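Local coordinates for V-type ATP synthase alpha chain (Nanoarchaeum equitans Kin4-M, PDB 5BN3), which is an A subunit of the V/A-type rotary ATPase family, combining N-terminal beta domains, an ADP-binding P-loop domain and a helical C-terminal domain, at residues 12-15 with 16-20; 145-148 with 149-152; 347-350 with 351-355; 535-538 with 539-543. All blocks are in the same frame, centred on the assembly; numbering follows the deposited sequence.

Interaction 1. Residues 12-15 with 16-20; sequences VIAK and GKFSI
Ala-14 and Phe-18 meet where the strand 11-15 ends and the chain swings into a loop. The apolar part of the contact is a single touch: Ala-14 CB lies 4.1 Å from Phe-18 CZ, approaching the ring obliquely. With CG of Phe-18 set anti to its carbonyl carbon (chi1 -60°), the ring reaches back toward the strand that the chain has just left. A methyl group is small enough to let so broad a ring settle beside the strand end.

The polar part involves the backbone. The carbonyl of Lys-15 sits at the ring edge, near its plane, with Lys-15 O 4.0 Å from Phe-18 CE2. The weakly positive rim of an aromatic ring is compatible with such a neighbour, though at this distance the attraction must be slight.

Gly-16 sits where the chain leaves the strand, with phi and psi of 150° and -158°, a conformation in which a CB would run into Lys-15 O.

All this belongs to the N-terminal beta barrel. Strand 11-15 lies between strands 3-8 and 42-47, and backbone hydrogen bonds join Ala-14 to Ala-43 and Lys-15 to Arg-3. Phe-18 and Ala-14 both reach Val-60 of strand 60-61, while Asn-2 and Asn-62 hydrogen-bond to the loop backbone at Lys-17.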
ATOM      1  N   VAL A  12     -28.103  -7.656  16.957  1.00 46.83           N
ATOM      2  CA  VAL A  12     -28.595  -8.321  18.158  1.00 43.79           C
ATOM      3  C   VAL A  12     -28.660  -9.830  17.926  1.00 45.22           C
ATOM      4  O   VAL A  12     -29.150 -10.284  16.891  1.00 49.80           O
ATOM      5  CB  VAL A  12     -29.984  -7.789  18.567  1.00 53.97           C
ATOM      6  CG1 VAL A  12     -30.684  -8.752  19.520  1.00 48.51           C
ATOM      7  CG2 VAL A  12     -29.852  -6.420  19.203  1.00 45.68           C
ATOM      8  N   ILE A  13     -28.137 -10.601  18.876  1.00 39.57           N
ATOM      9  CA  ILE A  13     -28.252 -12.054  18.827  1.00 48.25           C
ATOM     10  C   ILE A  13     -29.291 -12.504  19.848  1.00 44.59           C
ATOM     11  O   ILE A  13     -29.242 -12.103  21.015  1.00 44.25           O
ATOM     12  CB  ILE A  13     -26.900 -12.748  19.097  1.00 53.25           C
ATOM     13  CG1 ILE A  13     -25.867 -12.307  18.057  1.00 53.43           C
ATOM     14  CG2 ILE A  13     -27.053 -14.262  19.061  1.00 49.12           C
ATOM     15  CD1 ILE A  13     -24.462 -12.810  18.324  1.00 48.79           C
ATOM     16  N   ALA A  14     -30.238 -13.324  19.403  1.00 49.21           N
ATOM     17  CA  ALA A  14     -31.309 -13.794  20.273  1.00 50.70           C
ATOM     18  C   ALA A  14     -31.458 -15.308  20.229  1.00 51.87           C
ATOM     19  O   ALA A  14     -31.269 -15.927  19.182  1.00 54.07           O
ATOM     20  CB  ALA A  14     -32.624 -13.127  19.899  1.00 48.43           C
ATOM     21  N   LYS A  15     -31.796 -15.899  21.372  1.00 60.77           N
ATOM     22  CA  LYS A  15     -32.172 -17.306  21.418  1.00 57.78           C
ATOM     23  C   LYS A  15     -33.682 -17.425  21.258  1.00 59.68           C
ATOM     24  O   LYS A  15     -34.434 -16.609  21.796  1.00 58.42           O
ATOM     25  CB  LYS A  15     -31.748 -17.946  22.743  1.00 59.44           C
ATOM     26  CG  LYS A  15     -30.378 -18.611  22.727  1.00 74.25           C
ATOM     27  CD  LYS A  15     -30.273 -19.629  23.860  1.00 84.01           C
ATOM     28  CE  LYS A  15     -28.933 -20.354  23.863  1.00 99.93           C
ATOM     29  NZ  LYS A  15     -27.861 -19.581  24.548  1.00102.44           N
ATOM     30  N   GLY A  16     -34.125 -18.436  20.517  1.00 58.78           N
ATOM     31  CA  GLY A  16     -35.546 -18.663  20.327  1.00 58.60           C
ATOM     32  C   GLY A  16     -35.888 -19.300  18.994  1.00 55.35           C
ATOM     33  O   GLY A  16     -35.045 -19.946  18.368  1.00 64.18           O
ATOM     34  N   LYS A  17     -37.134 -19.124  18.564  1.00 62.55           N
ATOM     35  CA  LYS A  17     -37.586 -19.651  17.281  1.00 68.66           C
ATOM     36  C   LYS A  17     -37.876 -18.513  16.309  1.00 60.23           C
ATOM     37  O   LYS A  17     -38.724 -17.657  16.575  1.00 61.12           O
ATOM     38  CB  LYS A  17     -38.823 -20.514  17.468  1.00 68.77           C
ATOM     39  N   PHE A  18     -37.176 -18.507  15.179  1.00 59.49           N
ATOM     40  CA  PHE A  18     -37.320 -17.433  14.203  1.00 62.39           C
ATOM     41  C   PHE A  18     -37.302 -17.958  12.772  1.00 59.19           C
ATOM     42  O   PHE A  18     -36.949 -19.111  12.528  1.00 57.47           O
ATOM     43  CB  PHE A  18     -36.199 -16.406  14.380  1.00 58.81           C
ATOM     44  CG  PHE A  18     -36.176 -15.750  15.732  1.00 53.71           C
ATOM     45  CD1 PHE A  18     -36.929 -14.614  15.978  1.00 57.57           C
ATOM     46  CD2 PHE A  18     -35.392 -16.265  16.754  1.00 55.48           C
ATOM     47  CE1 PHE A  18     -36.904 -14.003  17.220  1.00 59.60           C
ATOM     48  CE2 PHE A  18     -35.360 -15.657  17.997  1.00 50.02           C
ATOM     49  CZ  PHE A  18     -36.119 -14.526  18.230  1.00 53.64           C
ATOM     50  N   SER A  19     -37.691 -17.103  11.832  1.00 57.84           N
ATOM     51  CA  SER A  19     -37.571 -17.414  10.415  1.00 56.02           C
ATOM     52  C   SER A  19     -36.647 -16.397   9.763  1.00 50.47           C
ATOM     53  O   SER A  19     -36.603 -15.239  10.178  1.00 50.52           O
ATOM     54  CB  SER A  19     -38.938 -17.399   9.732  1.00 58.76           C
ATOM     55  OG  SER A  19     -39.746 -18.466  10.195  1.00 72.03           O
ATOM     56  N   ILE A  20     -35.902 -16.833   8.751  1.00 49.38           N
ATOM     57  CA  ILE A  20     -34.987 -15.948   8.039  1.00 55.14           C
ATOM     58  C   ILE A  20     -35.772 -14.805   7.380  1.00 45.37           C
ATOM     59  O   ILE A  20     -36.837 -15.024   6.796  1.00 51.18           O
ATOM     60  CB  ILE A  20     -34.125 -16.742   7.013  1.00 52.59           C
ATOM     61  CG1 ILE A  20     -32.933 -15.919   6.525  1.00 66.59           C
ATOM     62  CG2 ILE A  20     -34.959 -17.247   5.856  1.00 49.66           C
ATOM     63  CD1 ILE A  20     -31.762 -15.950   7.467  1.00 59.10           C
TER

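Interaction 2. Residues 145-148 with 149-152; sequences IVPP and NVEG
Val-150 turns back on Pro-147 and Val-146 across a type I beta turn running from Pro-147 to Val-150. Its two methyls divide the work. CG1 rests against the proline ring, 3.6 Å from Pro-147 CB and about as near to CG and CD. CG2 is given to the other neighbour and approaches Val-146 CB to 3.5 Å. A beta-branched side chain suits the place, since two short arms reach two residues at once. The chi1 of -31° is far from a staggered value, a sign that the packing bears on its rotation.

The backbone closes the same turn: Val-150 N donates to Pro-147 O at 3.1 Å, with an N-H...O angle of 163°. The donor stands above the carbonyl plane instead of on a lone pair.

Asn-149 fills the third position of the turn. Its CG lies between the backbone N and the carbonyl carbon (chi1 68°), which folds the amide back over the turn and leaves OD1 3.6 Å from Pro-147 CB, a plain van der Waals touch. Pro-148 suits the second position, because its ring restricts phi to the value that a type I turn needs there.

The turn joins strand 140-145 of one antiparallel sheet to strand 152-157 of another in the barrel-sandwich domain. Val-146 packs on Ile-132 of strand 131-137, while Pro-147 lies against His-180 and Pro-148 against Trp-182, both of strand 180-183.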
ATOM      1  N   ILE A 145     -53.582  -0.339  -8.925  1.00 43.60           N
ATOM      2  CA  ILE A 145     -53.314  -1.647  -9.500  1.00 39.63           C
ATOM      3  C   ILE A 145     -53.458  -2.721  -8.429  1.00 43.18           C
ATOM      4  O   ILE A 145     -52.896  -2.604  -7.338  1.00 49.96           O
ATOM      5  CB  ILE A 145     -51.914  -1.712 -10.154  1.00 42.06           C
ATOM      6  CG1 ILE A 145     -50.842  -1.194  -9.194  1.00 39.83           C
ATOM      7  CG2 ILE A 145     -51.893  -0.898 -11.443  1.00 39.16           C
ATOM      8  CD1 ILE A 145     -49.429  -1.356  -9.722  1.00 36.34           C
ATOM      9  N   VAL A 146     -54.234  -3.754  -8.740  1.00 43.54           N
ATOM     10  CA  VAL A 146     -54.440  -4.854  -7.811  1.00 45.41           C
ATOM     11  C   VAL A 146     -53.135  -5.622  -7.647  1.00 45.99           C
ATOM     12  O   VAL A 146     -52.319  -5.653  -8.572  1.00 43.82           O
ATOM     13  CB  VAL A 146     -55.570  -5.790  -8.294  1.00 58.47           C
ATOM     14  CG1 VAL A 146     -56.873  -5.025  -8.417  1.00 57.52           C
ATOM     15  CG2 VAL A 146     -55.213  -6.423  -9.622  1.00 52.69           C
ATOM     16  N   PRO A 147     -52.919  -6.221  -6.463  1.00 47.76           N
ATOM     17  CA  PRO A 147     -51.678  -6.965  -6.212  1.00 52.37           C
ATOM     18  C   PRO A 147     -51.448  -8.049  -7.260  1.00 51.08           C
ATOM     19  O   PRO A 147     -52.422  -8.584  -7.795  1.00 44.37           O
ATOM     20  CB  PRO A 147     -51.930  -7.610  -4.848  1.00 57.39           C
ATOM     21  CG  PRO A 147     -52.910  -6.706  -4.182  1.00 45.35           C
ATOM     22  CD  PRO A 147     -53.798  -6.194  -5.279  1.00 46.61           C
ATOM     23  N   PRO A 148     -50.176  -8.360  -7.559  1.00 44.91           N
ATOM     24  CA  PRO A 148     -49.837  -9.376  -8.564  1.00 50.87           C
ATOM     25  C   PRO A 148     -50.484 -10.739  -8.306  1.00 46.45           C
ATOM     26  O   PRO A 148     -50.689 -11.495  -9.257  1.00 48.49           O
ATOM     27  CB  PRO A 148     -48.314  -9.487  -8.441  1.00 49.85           C
ATOM     28  CG  PRO A 148     -47.883  -8.136  -7.987  1.00 46.09           C
ATOM     29  CD  PRO A 148     -48.979  -7.652  -7.067  1.00 46.33           C
ATOM     30  N   ASN A 149     -50.805 -11.040  -7.051  1.00 55.17           N
ATOM     31  CA  ASN A 149     -51.365 -12.349  -6.713  1.00 54.69           C
ATOM     32  C   ASN A 149     -52.894 -12.454  -6.708  1.00 61.91           C
ATOM     33  O   ASN A 149     -53.434 -13.547  -6.530  1.00 61.90           O
ATOM     34  CB  ASN A 149     -50.784 -12.879  -5.391  1.00 58.53           C
ATOM     35  CG  ASN A 149     -51.224 -12.069  -4.175  1.00 67.28           C
ATOM     36  OD1 ASN A 149     -52.053 -11.163  -4.271  1.00 72.40           O
ATOM     37  ND2 ASN A 149     -50.671 -12.412  -3.015  1.00 83.93           N
ATOM     38  N   VAL A 150     -53.595 -11.337  -6.897  1.00 53.94           N
ATOM     39  CA  VAL A 150     -55.057 -11.400  -6.938  1.00 52.28           C
ATOM     40  C   VAL A 150     -55.589 -11.588  -8.360  1.00 61.61           C
ATOM     41  O   VAL A 150     -55.048 -11.044  -9.328  1.00 55.29           O
ATOM     42  CB  VAL A 150     -55.746 -10.202  -6.223  1.00 60.23           C
ATOM     43  CG1 VAL A 150     -54.891  -9.699  -5.074  1.00 59.49           C
ATOM     44  CG2 VAL A 150     -56.047  -9.083  -7.193  1.00 71.79           C
ATOM     45  N   GLU A 151     -56.650 -12.379  -8.468  1.00 61.66           N
ATOM     46  CA  GLU A 151     -57.217 -12.757  -9.752  1.00 65.57           C
ATOM     47  C   GLU A 151     -58.637 -13.252  -9.518  1.00 62.09           C
ATOM     48  O   GLU A 151     -58.944 -13.791  -8.453  1.00 63.14           O
ATOM     49  CB  GLU A 151     -56.370 -13.863 -10.393  1.00 64.76           C
ATOM     50  CG  GLU A 151     -56.802 -14.285 -11.792  1.00 80.64           C
ATOM     51  CD  GLU A 151     -56.044 -15.502 -12.293  1.00101.16           C
ATOM     52  OE1 GLU A 151     -55.401 -16.187 -11.468  1.00103.23           O
ATOM     53  OE2 GLU A 151     -56.089 -15.777 -13.512  1.00106.23           O
ATOM     54  N   GLY A 152     -59.510 -13.061 -10.501  1.00 48.72           N
ATOM     55  CA  GLY A 152     -60.870 -13.552 -10.389  1.00 65.00           C
ATOM     56  C   GLY A 152     -61.911 -12.558 -10.852  1.00 60.96           C
ATOM     57  O   GLY A 152     -61.597 -11.575 -11.525  1.00 64.65           O
TER

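Interaction 3. Residues 347-350 with 351-355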
ATOM      1  N   ALA A 347     -17.474  -9.777   0.782  1.00 33.96           N
ATOM      2  CA  ALA A 347     -17.213 -10.296  -0.554  1.00 35.54           C
ATOM      3  C   ALA A 347     -18.448 -10.273  -1.453  1.00 38.27           C
ATOM      4  O   ALA A 347     -18.333 -10.378  -2.675  1.00 35.39           O
ATOM      5  CB  ALA A 347     -16.639 -11.700  -0.466  1.00 40.66           C
ATOM      6  N   TYR A 348     -19.625 -10.137  -0.845  1.00 34.02           N
ATOM      7  CA  TYR A 348     -20.875 -10.122  -1.599  1.00 33.96           C
ATOM      8  C   TYR A 348     -21.347  -8.710  -1.953  1.00 29.07           C
ATOM      9  O   TYR A 348     -22.514  -8.511  -2.289  1.00 30.82           O
ATOM     10  CB  TYR A 348     -21.972 -10.889  -0.846  1.00 40.91           C
ATOM     11  CG  TYR A 348     -22.084 -10.555   0.628  1.00 45.30           C
ATOM     12  CD1 TYR A 348     -22.821  -9.462   1.059  1.00 41.33           C
ATOM     13  CD2 TYR A 348     -21.475 -11.352   1.588  1.00 45.52           C
ATOM     14  CE1 TYR A 348     -22.935  -9.161   2.400  1.00 45.97           C
ATOM     15  CE2 TYR A 348     -21.585 -11.058   2.932  1.00 53.85           C
ATOM     16  CZ  TYR A 348     -22.316  -9.962   3.331  1.00 49.79           C
ATOM     17  OH  TYR A 348     -22.431  -9.659   4.667  1.00 47.98           O
ATOM     18  N   LEU A 349     -20.440  -7.737  -1.894  1.00 32.00           N
ATOM     19  CA  LEU A 349     -20.781  -6.347  -2.201  1.00 31.71           C
ATOM     20  C   LEU A 349     -21.384  -6.189  -3.597  1.00 25.33           C
ATOM     21  O   LEU A 349     -22.411  -5.533  -3.759  1.00 30.55           O
ATOM     22  CB  LEU A 349     -19.554  -5.443  -2.059  1.00 31.40           C
ATOM     23  CG  LEU A 349     -19.768  -3.973  -2.434  1.00 33.05           C
ATOM     24  CD1 LEU A 349     -20.812  -3.335  -1.531  1.00 37.13           C
ATOM     25  CD2 LEU A 349     -18.465  -3.188  -2.376  1.00 32.78           C
ATOM     26  N   LEU A 350     -20.744  -6.793  -4.596  1.00 29.71           N
ATOM     27  CA  LEU A 350     -21.211  -6.688  -5.978  1.00 28.91           C
ATOM     28  C   LEU A 350     -22.620  -7.251  -6.154  1.00 41.68           C
ATOM     29  O   LEU A 350     -23.454  -6.654  -6.834  1.00 30.16           O
ATOM     30  CB  LEU A 350     -20.237  -7.397  -6.925  1.00 28.34           C
ATOM     31  CG  LEU A 350     -20.652  -7.438  -8.399  1.00 36.72           C
ATOM     32  CD1 LEU A 350     -20.686  -6.041  -8.990  1.00 36.04           C
ATOM     33  CD2 LEU A 350     -19.726  -8.334  -9.204  1.00 32.65           C
ATOM     34  N   ARG A 351     -22.880  -8.396  -5.530  1.00 32.74           N
ATOM     35  CA  ARG A 351     -24.187  -9.042  -5.609  1.00 30.18           C
ATOM     36  C   ARG A 351     -25.269  -8.170  -4.978  1.00 24.66           C
ATOM     37  O   ARG A 351     -26.380  -8.067  -5.505  1.00 38.36           O
ATOM     38  CB  ARG A 351     -24.137 -10.410  -4.916  1.00 37.11           C
ATOM     39  CG  ARG A 351     -25.376 -11.275  -5.111  1.00 47.58           C
ATOM     40  CD  ARG A 351     -25.275 -12.560  -4.298  1.00 53.72           C
ATOM     41  NE  ARG A 351     -25.392 -12.307  -2.863  1.00 60.65           N
ATOM     42  CZ  ARG A 351     -24.881 -13.093  -1.922  1.00 55.77           C
ATOM     43  NH1 ARG A 351     -24.208 -14.183  -2.261  1.00 72.89           N
ATOM     44  NH2 ARG A 351     -25.033 -12.785  -0.642  1.00 64.41           N
ATOM     45  N   LYS A 352     -24.935  -7.539  -3.855  1.00 30.14           N
ATOM     46  CA  LYS A 352     -25.872  -6.666  -3.154  1.00 28.70           C
ATOM     47  C   LYS A 352     -26.195  -5.425  -3.975  1.00 37.50           C
ATOM     48  O   LYS A 352     -27.355  -5.036  -4.085  1.00 32.05           O
ATOM     49  CB  LYS A 352     -25.309  -6.260  -1.787  1.00 33.06           C
ATOM     50  CG  LYS A 352     -25.325  -7.370  -0.740  1.00 45.96           C
ATOM     51  CD  LYS A 352     -26.751  -7.715  -0.322  1.00 44.35           C
ATOM     52  CE  LYS A 352     -26.771  -8.766   0.783  1.00 65.34           C
ATOM     53  NZ  LYS A 352     -28.146  -8.972   1.330  1.00 64.93           N
ATOM     54  N   LEU A 353     -25.163  -4.805  -4.543  1.00 29.02           N
ATOM     55  CA  LEU A 353     -25.348  -3.653  -5.420  1.00 28.68           C
ATOM     56  C   LEU A 353     -26.225  -4.018  -6.613  1.00 26.66           C
ATOM     57  O   LEU A 353     -27.061  -3.225  -7.049  1.00 35.02           O
ATOM     58  CB  LEU A 353     -23.992  -3.130  -5.906  1.00 29.39           C
ATOM     59  CG  LEU A 353     -23.124  -2.405  -4.875  1.00 37.15           C
ATOM     60  CD1 LEU A 353     -21.754  -2.090  -5.450  1.00 37.56           C
ATOM     61  CD2 LEU A 353     -23.802  -1.125  -4.418  1.00 36.89           C
ATOM     62  N   ALA A 354     -26.037  -5.230  -7.128  1.00 29.38           N
ATOM     63  CA  ALA A 354     -26.815  -5.710  -8.260  1.00 29.76           C
ATOM     64  C   ALA A 354     -28.300  -5.826  -7.922  1.00 35.26           C
ATOM     65  O   ALA A 354     -29.149  -5.577  -8.772  1.00 35.51           O
ATOM     66  CB  ALA A 354     -26.279  -7.040  -8.739  1.00 31.32           C
ATOM     67  N   GLU A 355     -28.611  -6.204  -6.684  1.00 38.20           N
ATOM     68  CA  GLU A 355     -30.005  -6.298  -6.245  1.00 38.66           C
ATOM     69  C   GLU A 355     -30.730  -4.957  -6.359  1.00 47.35           C
ATOM     70  O   GLU A 355     -31.952  -4.911  -6.480  1.00 40.26           O
ATOM     71  CB  GLU A 355     -30.087  -6.828  -4.808  1.00 43.60           C
ATOM     72  CG  GLU A 355     -29.729  -8.302  -4.659  1.00 42.28           C
ATOM     73  CD  GLU A 355     -29.779  -8.776  -3.216  1.00 63.26           C
ATOM     74  OE1 GLU A 355     -30.265  -8.016  -2.348  1.00 57.78           O
ATOM     75  OE2 GLU A 355     -29.330  -9.910  -2.946  1.00 52.33           O
TER
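Tyr-348 swings its CG between its own backbone N and carbonyl carbon (chi1 46°), while Arg-351 runs out extended and then bends at chi3 (70°), bringing its guanidinium beneath the tyrosine CB. That CB stands over one face of the guanidinium, toward its rim, and Arg-351 NH2 is 3.6 Å from Tyr-348 CB. The two flat groups are almost parallel, their planes 3° apart, yet NH2 lies oblique to the ring and no stack is made. Lys-352 comes alongside the tyrosine, pointing the same way: Lys-352 CG meets the ring edge 3.7 Å from Tyr-348 CD1. Its long methylene chain suits this place because it can line an aromatic edge and still carry its charge away.

Tyr-348 is the N-cap of helix 349-357, and its carbonyl opens the run of helical bonds, with Lys-352 N 3.0 Å from Tyr-348 O. The bond from Leu-353 N to Leu-349 O continues the pattern. Leu-349 CG and Leu-353 CD1 touch at 4.1 Å, and both side chains pack on Asn-393 of helix 389-395.

The polar ends have partners beyond the helix. Tyr-348 OH hydrogen-bonds to Glu-338. One face of the guanidinium rests against tyrosine CB, while its NH1 forms a salt bridge with Glu-237 of a neighbouring NEQ263 subunit, so that the charge is answered across a subunit interface.

Interaction 4. Residues 535-538 with 539-543; sequences KGIH and EKIIK
The imidazole of His-538, at the start of short helix 537-542 in the helical C-terminal domain, carries the side chain of Glu-539 over one face: Glu-539 CG stands 3.8 Å from the ring centroid, a CH-pi contact displaced toward the rim, with Glu-539 CG 3.4 Å from His-538 NE2. The backbone Glu-539 N lies over the same face, near the ring's CG, and the rings of His-538 and His-479 meet edge-to-face. Ring and carboxylate planes are 48° apart.

The rotamer of His-538 (chi1 66°) folds the imidazole back over the start of the next residue, so that Glu-539 N and CG share one face. The bent chain of Glu-539 follows alongside, and its OE2 makes a salt bridge with Arg-482 of helix 472-489, which probably helps keep it charged. Gly-536 leaves helix 529-533 with a phi of 75°, which glycine takes with little strain, and leads into helix 537-542.

Ile-537 and Ile-541, a turn apart, give buried aliphatic surface to Ile-559 and Tyr-516. Along the backbone, Ile-541 N bonds to Ile-537 O at 3.1 Å. Ile-542 N does likewise with His-538 O, against which Ile-542 CG1 also presses at 3.2 Å.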
ATOM      1  N   LYS A 535     -13.469  41.146 -31.791  1.00 79.73           N
ATOM      2  CA  LYS A 535     -14.871  41.431 -32.079  1.00 84.55           C
ATOM      3  C   LYS A 535     -15.753  41.071 -30.886  1.00 85.45           C
ATOM      4  O   LYS A 535     -16.836  41.631 -30.711  1.00 77.84           O
ATOM      5  CB  LYS A 535     -15.319  40.682 -33.317  1.00 78.79           C
ATOM      6  N   GLY A 536     -15.284  40.123 -30.080  1.00 91.79           N
ATOM      7  CA  GLY A 536     -15.942  39.772 -28.835  1.00 77.28           C
ATOM      8  C   GLY A 536     -17.207  38.950 -28.984  1.00 74.73           C
ATOM      9  O   GLY A 536     -18.062  38.955 -28.096  1.00 69.31           O
ATOM     10  N   ILE A 537     -17.331  38.242 -30.102  1.00 66.00           N
ATOM     11  CA  ILE A 537     -18.492  37.393 -30.343  1.00 66.21           C
ATOM     12  C   ILE A 537     -18.471  36.181 -29.413  1.00 74.07           C
ATOM     13  O   ILE A 537     -19.521  35.686 -28.998  1.00 63.54           O
ATOM     14  CB  ILE A 537     -18.555  36.920 -31.811  1.00 68.07           C
ATOM     15  CG1 ILE A 537     -18.344  38.098 -32.766  1.00 83.87           C
ATOM     16  CG2 ILE A 537     -19.885  36.250 -32.100  1.00 63.44           C
ATOM     17  CD1 ILE A 537     -18.283  37.700 -34.231  1.00 74.11           C
ATOM     18  N   HIS A 538     -17.272  35.710 -29.082  1.00 64.02           N
ATOM     19  CA  HIS A 538     -17.134  34.560 -28.194  1.00 65.32           C
ATOM     20  C   HIS A 538     -17.657  34.856 -26.791  1.00 68.26           C
ATOM     21  O   HIS A 538     -18.275  33.997 -26.161  1.00 64.77           O
ATOM     22  CB  HIS A 538     -15.683  34.060 -28.151  1.00 62.46           C
ATOM     23  CG  HIS A 538     -14.718  35.022 -27.531  1.00 67.48           C
ATOM     24  ND1 HIS A 538     -14.235  36.128 -28.192  1.00 76.21           N
ATOM     25  CD2 HIS A 538     -14.123  35.022 -26.312  1.00 68.49           C
ATOM     26  CE1 HIS A 538     -13.394  36.780 -27.405  1.00 71.71           C
ATOM     27  NE2 HIS A 538     -13.311  36.128 -26.261  1.00 80.54           N
ATOM     28  N   GLU A 539     -17.426  36.075 -26.313  1.00 60.81           N
ATOM     29  CA  GLU A 539     -17.895  36.475 -24.990  1.00 61.60           C
ATOM     30  C   GLU A 539     -19.414  36.636 -24.930  1.00 63.48           C
ATOM     31  O   GLU A 539     -20.018  36.472 -23.871  1.00 61.74           O
ATOM     32  CB  GLU A 539     -17.201  37.761 -24.527  1.00 71.82           C
ATOM     33  CG  GLU A 539     -15.687  37.646 -24.349  1.00 77.51           C
ATOM     34  CD  GLU A 539     -15.277  36.773 -23.168  1.00 98.85           C
ATOM     35  OE1 GLU A 539     -16.162  36.238 -22.466  1.00 86.22           O
ATOM     36  OE2 GLU A 539     -14.059  36.625 -22.939  1.00 90.23           O
ATOM     37  N   LYS A 540     -20.028  36.955 -26.066  1.00 59.62           N
ATOM     38  CA  LYS A 540     -21.483  37.070 -26.140  1.00 62.97           C
ATOM     39  C   LYS A 540     -22.145  35.697 -26.105  1.00 57.59           C
ATOM     40  O   LYS A 540     -23.181  35.511 -25.466  1.00 53.96           O
ATOM     41  CB  LYS A 540     -21.908  37.826 -27.404  1.00 67.45           C
ATOM     42  CG  LYS A 540     -21.442  39.272 -27.444  1.00 83.91           C
ATOM     43  CD  LYS A 540     -21.735  39.971 -26.125  1.00 90.39           C
ATOM     44  CE  LYS A 540     -20.487  40.638 -25.568  1.00 81.80           C
ATOM     45  NZ  LYS A 540     -20.612  40.912 -24.109  1.00 88.21           N
ATOM     46  N   ILE A 541     -21.538  34.739 -26.802  1.00 59.04           N
ATOM     47  CA  ILE A 541     -22.020  33.360 -26.819  1.00 52.55           C
ATOM     48  C   ILE A 541     -21.947  32.730 -25.425  1.00 51.01           C
ATOM     49  O   ILE A 541     -22.872  32.037 -24.996  1.00 45.83           O
ATOM     50  CB  ILE A 541     -21.214  32.503 -27.825  1.00 62.87           C
ATOM     51  CG1 ILE A 541     -21.415  33.027 -29.251  1.00 61.22           C
ATOM     52  CG2 ILE A 541     -21.617  31.040 -27.744  1.00 53.49           C
ATOM     53  CD1 ILE A 541     -20.671  32.233 -30.306  1.00 53.98           C
ATOM     54  N   ILE A 542     -20.846  32.985 -24.725  1.00 47.77           N
ATOM     55  CA  ILE A 542     -20.624  32.452 -23.382  1.00 57.40           C
ATOM     56  C   ILE A 542     -21.682  32.933 -22.376  1.00 67.21           C
ATOM     57  O   ILE A 542     -22.057  32.198 -21.459  1.00 56.62           O
ATOM     58  CB  ILE A 542     -19.181  32.778 -22.899  1.00 49.95           C
ATOM     59  CG1 ILE A 542     -18.168  31.922 -23.670  1.00 46.39           C
ATOM     60  CG2 ILE A 542     -19.021  32.538 -21.413  1.00 60.20           C
ATOM     61  CD1 ILE A 542     -16.715  32.238 -23.352  1.00 58.18           C
ATOM     62  N   LYS A 543     -22.186  34.149 -22.574  1.00 54.78           N
ATOM     63  CA  LYS A 543     -23.175  34.736 -21.670  1.00 55.67           C
ATOM     64  C   LYS A 543     -24.615  34.328 -21.992  1.00 50.95           C
ATOM     65  O   LYS A 543     -25.531  34.627 -21.225  1.00 53.33           O
ATOM     66  CB  LYS A 543     -23.058  36.263 -21.686  1.00 64.32           C
ATOM     67  CG  LYS A 543     -21.737  36.797 -21.159  1.00 67.59           C
ATOM     68  CD  LYS A 543     -21.541  38.259 -21.541  1.00 84.87           C
ATOM     69  CE  LYS A 543     -22.696  39.124 -21.063  1.00101.35           C
ATOM     70  NZ  LYS A 543     -22.534  40.545 -21.477  1.00 99.87           N
TER

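In the fold
The four contacts follow one another along the chain, from the N-terminal barrel through the barrel-sandwich and nucleotide-binding domains to the helical C-terminal domain. None touches another. Interactions 1 and 3 come nearest, about 10 Å between nearest atoms, and both meet NEQ263 subunits, whereas interactions 2 and 4 touch no other chain. Interaction 4 lies on the opposite side of the chain's centre from the other three; its centre is 69 Å from that of interaction 1 and 49 Å from that of interaction 3. None supplies a residue to the ADP pocket, where Lys-229 and Thr-230 of the P-loop lie, although interaction 3 shares the nucleotide-binding domain with that loop.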